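Local coordinates for protein siderophore enterobactin esterase (Emericella nidulans, PDB 6GUO) that hydrolyses the ester bonds of the bacterial siderophore enterobactin with high specificity, releasing its iron inside the fungal cell, at residues D111-P116 / I192-R197; R227-V232 / Q251-D256. One frame throughout, in Å; residues are numbered along the deposited sequence.

Contact 1 (D111-P116 / I192-R197); sequences DHYIPP and IWWNNR
The start of the proline-rich insertion that narrows the active site of this esterase runs past the turn 192-197, where H112 and I114 share a single side chain, that of N195. This asparagine is an example of a side-chain amide standing in for a backbone peptide group. With CG anti to the backbone N (chi1 -170°), its ND2 donates to H112 O at 2.9 Å, nearly straight (164°) and in the carbonyl plane. Its OD1 takes the N-H of I114 at 2.7 Å, the more bent bond of the two (142°), with the donor above the amide plane. Y113, between them, is thereby straddled. Water 2 adds a further link, donating to I114 O and accepting from N195 N. N195, N196 and R197 all have left-handed backbone angles, in a turn closed by R197 N on W193 O. As the insertion enters its prolines, P116 sets CB against the edge of the W193 indole, 3.8 Å from CH2. Y113 is stacked on H128 on the active-site side of an alpha/beta-hydrolase fold. The side chains of Y113 and W194 cross at about a right angle, W194 CZ2 lying at the edge of the Y113 ring, 3.8 Å from Y113 CE2. Water 1 joins Y113 OH to W194 NE1.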
# COMPACT_ATOMS: atom_id res chain seq x y z
N ASP A 111 -14.87 11.72 30.90
CA ASP A 111 -15.30 12.58 32.00
C ASP A 111 -14.41 13.82 32.11
O ASP A 111 -14.90 14.92 32.39
CB ASP A 111 -15.32 11.81 33.33
CG ASP A 111 -16.36 10.69 33.36
OD1 ASP A 111 -16.14 9.70 34.10
OD2 ASP A 111 -17.39 10.78 32.65
N HIS A 112 -13.11 13.64 31.89
CA HIS A 112 -12.14 14.74 31.87
C HIS A 112 -11.33 14.70 30.58
O HIS A 112 -11.04 13.63 30.05
CB HIS A 112 -11.22 14.66 33.09
CG HIS A 112 -11.96 14.67 34.40
ND1 HIS A 112 -12.30 15.83 35.05
CD2 HIS A 112 -12.43 13.65 35.16
CE1 HIS A 112 -12.94 15.54 36.16
NE2 HIS A 112 -13.03 14.22 36.26
N TYR A 113 -10.98 15.89 30.08
CA TYR A 113 -10.25 16.04 28.82
C TYR A 113 -9.00 16.91 29.01
O TYR A 113 -9.06 17.98 29.61
CB TYR A 113 -11.17 16.66 27.76
CG TYR A 113 -10.48 16.99 26.45
CD1 TYR A 113 -10.33 18.31 26.03
CD2 TYR A 113 -9.98 15.98 25.62
CE1 TYR A 113 -9.69 18.62 24.83
CE2 TYR A 113 -9.34 16.28 24.42
CZ TYR A 113 -9.21 17.60 24.03
OH TYR A 113 -8.58 17.90 22.85
N ILE A 114 -7.89 16.42 28.48
CA ILE A 114 -6.60 17.11 28.46
C ILE A 114 -6.22 17.25 26.99
O ILE A 114 -6.00 16.23 26.33
CB ILE A 114 -5.52 16.30 29.22
CG1 ILE A 114 -5.88 16.17 30.71
CG2 ILE A 114 -4.13 16.93 29.05
CD1 ILE A 114 -6.66 14.92 31.05
N PRO A 115 -6.13 18.49 26.46
CA PRO A 115 -5.82 18.64 25.03
C PRO A 115 -4.41 18.18 24.64
O PRO A 115 -3.50 18.21 25.48
CB PRO A 115 -5.96 20.15 24.79
CG PRO A 115 -5.88 20.77 26.14
CD PRO A 115 -6.48 19.78 27.08
N PRO A 116 -4.22 17.75 23.38
CA PRO A 116 -2.88 17.43 22.88
C PRO A 116 -1.95 18.65 22.81
O PRO A 116 -2.41 19.79 22.72
CB PRO A 116 -3.14 16.89 21.47
CG PRO A 116 -4.53 16.38 21.51
CD PRO A 116 -5.26 17.32 22.42
N ILE A 192 -2.42 5.79 21.94
CA ILE A 192 -2.66 5.35 23.32
C ILE A 192 -2.41 6.50 24.29
O ILE A 192 -3.16 6.66 25.25
CB ILE A 192 -1.84 4.07 23.65
CG1 ILE A 192 -2.40 2.89 22.85
CG2 ILE A 192 -1.88 3.75 25.15
CD1 ILE A 192 -1.56 1.63 22.86
N TRP A 193 -1.40 7.32 24.00
CA TRP A 193 -1.10 8.56 24.74
C TRP A 193 -2.29 9.51 24.97
O TRP A 193 -2.30 10.23 25.97
CB TRP A 193 0.02 9.35 24.03
CG TRP A 193 -0.34 9.83 22.65
CD1 TRP A 193 -0.12 9.17 21.48
CD2 TRP A 193 -0.99 11.06 22.31
NE1 TRP A 193 -0.59 9.91 20.42
CE2 TRP A 193 -1.13 11.08 20.90
CE3 TRP A 193 -1.46 12.15 23.05
CZ2 TRP A 193 -1.72 12.15 20.22
CZ3 TRP A 193 -2.05 13.22 22.37
CH2 TRP A 193 -2.18 13.20 20.97
N TRP A 194 -3.25 9.52 24.05
CA TRP A 194 -4.33 10.51 24.03
C TRP A 194 -5.05 10.70 25.36
O TRP A 194 -5.45 9.73 26.01
CB TRP A 194 -5.35 10.19 22.93
CG TRP A 194 -6.42 11.23 22.84
CD1 TRP A 194 -6.34 12.44 22.22
CD2 TRP A 194 -7.73 11.15 23.41
NE1 TRP A 194 -7.53 13.12 22.36
CE2 TRP A 194 -8.40 12.35 23.09
CE3 TRP A 194 -8.41 10.17 24.15
CZ2 TRP A 194 -9.71 12.61 23.49
CZ3 TRP A 194 -9.71 10.43 24.55
CH2 TRP A 194 -10.35 11.63 24.22
N ASN A 195 -5.20 11.96 25.76
CA ASN A 195 -5.92 12.35 26.97
C ASN A 195 -5.41 11.60 28.20
O ASN A 195 -6.16 10.88 28.87
CB ASN A 195 -7.42 12.12 26.77
CG ASN A 195 -8.25 12.73 27.88
OD1 ASN A 195 -7.85 13.73 28.47
ND2 ASN A 195 -9.39 12.12 28.18
N ASN A 196 -4.12 11.77 28.48
CA ASN A 196 -3.46 11.12 29.62
C ASN A 196 -3.73 9.60 29.63
O ASN A 196 -4.05 9.01 30.67
CB ASN A 196 -3.90 11.78 30.93
CG ASN A 196 -3.02 11.40 32.12
OD1 ASN A 196 -1.86 11.02 31.95
ND2 ASN A 196 -3.58 11.49 33.32
N ARG A 197 -3.61 8.99 28.45
CA ARG A 197 -3.82 7.56 28.26
C ARG A 197 -5.16 7.03 28.78
O ARG A 197 -5.23 5.97 29.40
CB ARG A 197 -2.65 6.78 28.87
CG ARG A 197 -1.33 7.06 28.17
CD ARG A 197 -0.26 6.11 28.65
NE ARG A 197 0.02 6.33 30.06
CZ ARG A 197 0.59 5.46 30.89
NH1 ARG A 197 0.98 4.25 30.48
NH2 ARG A 197 0.77 5.80 32.16
O HOH W 1 -8.42 15.53 21.13
O HOH W 2 -4.50 14.59 24.81

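Contact 2 (R227-V232 / Q251-D256)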
# COMPACT_ATOMS: atom_id res chain seq x y z
N ARG A 227 10.55 3.82 14.44
CA ARG A 227 10.97 5.22 14.56
C ARG A 227 9.96 6.14 15.25
O ARG A 227 10.30 7.28 15.53
CB ARG A 227 11.31 5.79 13.19
CG ARG A 227 12.47 5.09 12.52
CD ARG A 227 12.80 5.74 11.20
NE ARG A 227 14.08 5.29 10.67
CZ ARG A 227 14.61 5.69 9.52
NH1 ARG A 227 13.97 6.58 8.75
NH2 ARG A 227 15.79 5.22 9.13
N GLU A 228 8.75 5.66 15.52
CA GLU A 228 7.72 6.52 16.10
C GLU A 228 8.14 7.08 17.47
O GLU A 228 8.03 8.29 17.69
CB GLU A 228 6.38 5.79 16.18
CG GLU A 228 5.80 5.52 14.79
CD GLU A 228 4.35 5.13 14.83
OE1 GLU A 228 3.52 5.98 15.22
OE2 GLU A 228 4.03 3.98 14.46
N GLN A 229 8.64 6.23 18.35
CA GLN A 229 9.21 6.68 19.63
C GLN A 229 10.68 7.11 19.52
O GLN A 229 11.16 7.88 20.36
CB GLN A 229 9.07 5.59 20.69
CG GLN A 229 9.34 6.06 22.12
CD GLN A 229 9.01 5.00 23.15
OE1 GLN A 229 8.04 4.25 23.01
NE2 GLN A 229 9.81 4.94 24.21
N TYR A 230 11.38 6.61 18.51
CA TYR A 230 12.81 6.86 18.33
C TYR A 230 13.09 7.48 16.95
O TYR A 230 13.62 6.81 16.06
CB TYR A 230 13.59 5.56 18.52
CG TYR A 230 13.36 4.95 19.88
CD1 TYR A 230 14.05 5.44 21.00
CD2 TYR A 230 12.44 3.92 20.07
CE1 TYR A 230 13.84 4.89 22.26
CE2 TYR A 230 12.22 3.37 21.33
CZ TYR A 230 12.92 3.86 22.42
OH TYR A 230 12.71 3.32 23.66
N PRO A 231 12.73 8.76 16.77
CA PRO A 231 12.85 9.38 15.45
C PRO A 231 14.29 9.52 14.97
O PRO A 231 15.22 9.63 15.78
CB PRO A 231 12.18 10.75 15.62
CG PRO A 231 12.09 10.98 17.08
CD PRO A 231 12.04 9.65 17.73
N VAL A 232 14.45 9.50 13.65
CA VAL A 232 15.73 9.61 12.97
C VAL A 232 15.68 10.88 12.13
O VAL A 232 14.72 11.11 11.39
CB VAL A 232 15.99 8.39 12.07
CG1 VAL A 232 17.26 8.56 11.25
CG2 VAL A 232 16.06 7.13 12.93
N GLN A 251 6.89 12.06 24.43
CA GLN A 251 5.60 12.22 25.12
C GLN A 251 4.58 11.16 24.71
O GLN A 251 3.85 10.63 25.55
CB GLN A 251 5.01 13.61 24.86
CG GLN A 251 5.79 14.73 25.51
CD GLN A 251 5.18 16.10 25.28
OE1 GLN A 251 4.17 16.24 24.59
NE2 GLN A 251 5.79 17.12 25.86
N ARG A 252 4.54 10.86 23.41
CA ARG A 252 3.54 9.94 22.86
C ARG A 252 3.87 8.48 23.10
O ARG A 252 2.97 7.65 23.17
CB ARG A 252 3.32 10.23 21.38
CG ARG A 252 2.66 11.58 21.20
CD ARG A 252 2.43 11.93 19.75
NE ARG A 252 1.90 13.29 19.64
CZ ARG A 252 1.28 13.80 18.59
NH1 ARG A 252 1.06 13.07 17.49
NH2 ARG A 252 0.85 15.06 18.63
N ARG A 253 5.17 8.16 23.21
CA ARG A 253 5.60 6.87 23.72
C ARG A 253 4.95 5.71 22.96
O ARG A 253 4.48 4.74 23.56
CB ARG A 253 5.28 6.81 25.22
CG ARG A 253 6.02 5.75 26.00
CD ARG A 253 5.89 5.98 27.49
NE ARG A 253 6.60 4.94 28.22
CZ ARG A 253 6.10 3.76 28.57
NH1 ARG A 253 6.88 2.90 29.23
NH2 ARG A 253 4.86 3.40 28.26
N MET A 254 4.91 5.82 21.63
CA MET A 254 4.15 4.90 20.80
C MET A 254 4.57 3.44 20.98
O MET A 254 3.73 2.57 21.21
CB MET A 254 4.27 5.30 19.32
CG MET A 254 3.46 4.44 18.35
SD MET A 254 1.69 4.45 18.66
CE MET A 254 1.26 6.15 18.29
N ASN A 255 5.88 3.19 20.88
CA ASN A 255 6.43 1.83 20.88
C ASN A 255 6.18 1.13 22.21
O ASN A 255 5.67 0.00 22.24
CB ASN A 255 7.95 1.83 20.61
CG ASN A 255 8.34 2.49 19.29
OD1 ASN A 255 7.66 3.39 18.79
ND2 ASN A 255 9.46 2.05 18.73
N ASP A 256 6.54 1.79 23.31
CA ASP A 256 6.35 1.21 24.65
C ASP A 256 4.88 1.08 25.05
O ASP A 256 4.50 0.07 25.66
CB ASP A 256 7.14 1.98 25.72
CG ASP A 256 8.66 1.82 25.58
OD1 ASP A 256 9.13 0.80 25.03
OD2 ASP A 256 9.39 2.72 26.04
O HOH W 3 6.14 8.07 20.13
O HOH W 4 11.38 0.97 23.54
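The loop 227-232, its first three residues with helical backbone angles, faces a break between two helices: 239-252 ends and 254-268 begins at R253, which has positive phi (53°) and sits at the N-cap position. The two segments come nearest at Q229 and R253, whose CA atoms are 5.5 Å apart. Water 3 spans the backbones, donating to E228 O and accepting from M254 N.

Q229 illustrates how a side chain from outside can serve the first turn of a helix. Its CG is anti to the backbone N (chi1 -167°) and the chain beyond is extended, which carries the amide to D256. There OE1 accepts the N-H of D256 at 2.9 Å, in the carbonyl plane and almost straight (168°), and NE2 donates to D256 OD2, also at 2.9 Å, meeting the carboxylate from above its plane. Two bonds thus fix the rotation of the amide. N255 answers from the helix: its OD1 takes the N-H of Q229 at 3.0 Å, bent, with the donor well above the carbonyl plane, while ND2 bonds S226 O and lies at the ring edge of Y230, 3.8 Å from CD2. Water 4 bridges Y230 OH and D256 OD1.

E228 crosses M254 at a slant, its OE1 3.5 Å from M254 CG. The polar end of E228 is turned to other partners: OE1 to H284 ND1, OE2 to S189 OG and G225 N. A carboxylate just past strand 219-225, bonded to a histidine, is consistent with the acid of the Ser-His-acid catalytic triad of alpha/beta-hydrolases.

Overall arrangement
Contact 1 closes before contact 2 opens along the chain, and their centres lie about 17 Å apart, within one alpha/beta-hydrolase domain. They illustrate how such a fold gathers its site from loops at the C-terminal ends of the strands: segment 192-197 comes after strand 184-188, and the loop 227-232 comes after the neighbouring parallel strand 219-225. The two contacts meet directly where W193 CB packs 3.5 Å from R252 O, at the end of helix 239-252, and Q251 adds a bond from its NE2 to E117 of the insertion. The loop that restricts access, in contact 1, is therefore joined through W193 and Q251 to the helix break packed against the probable triad acid in contact 2.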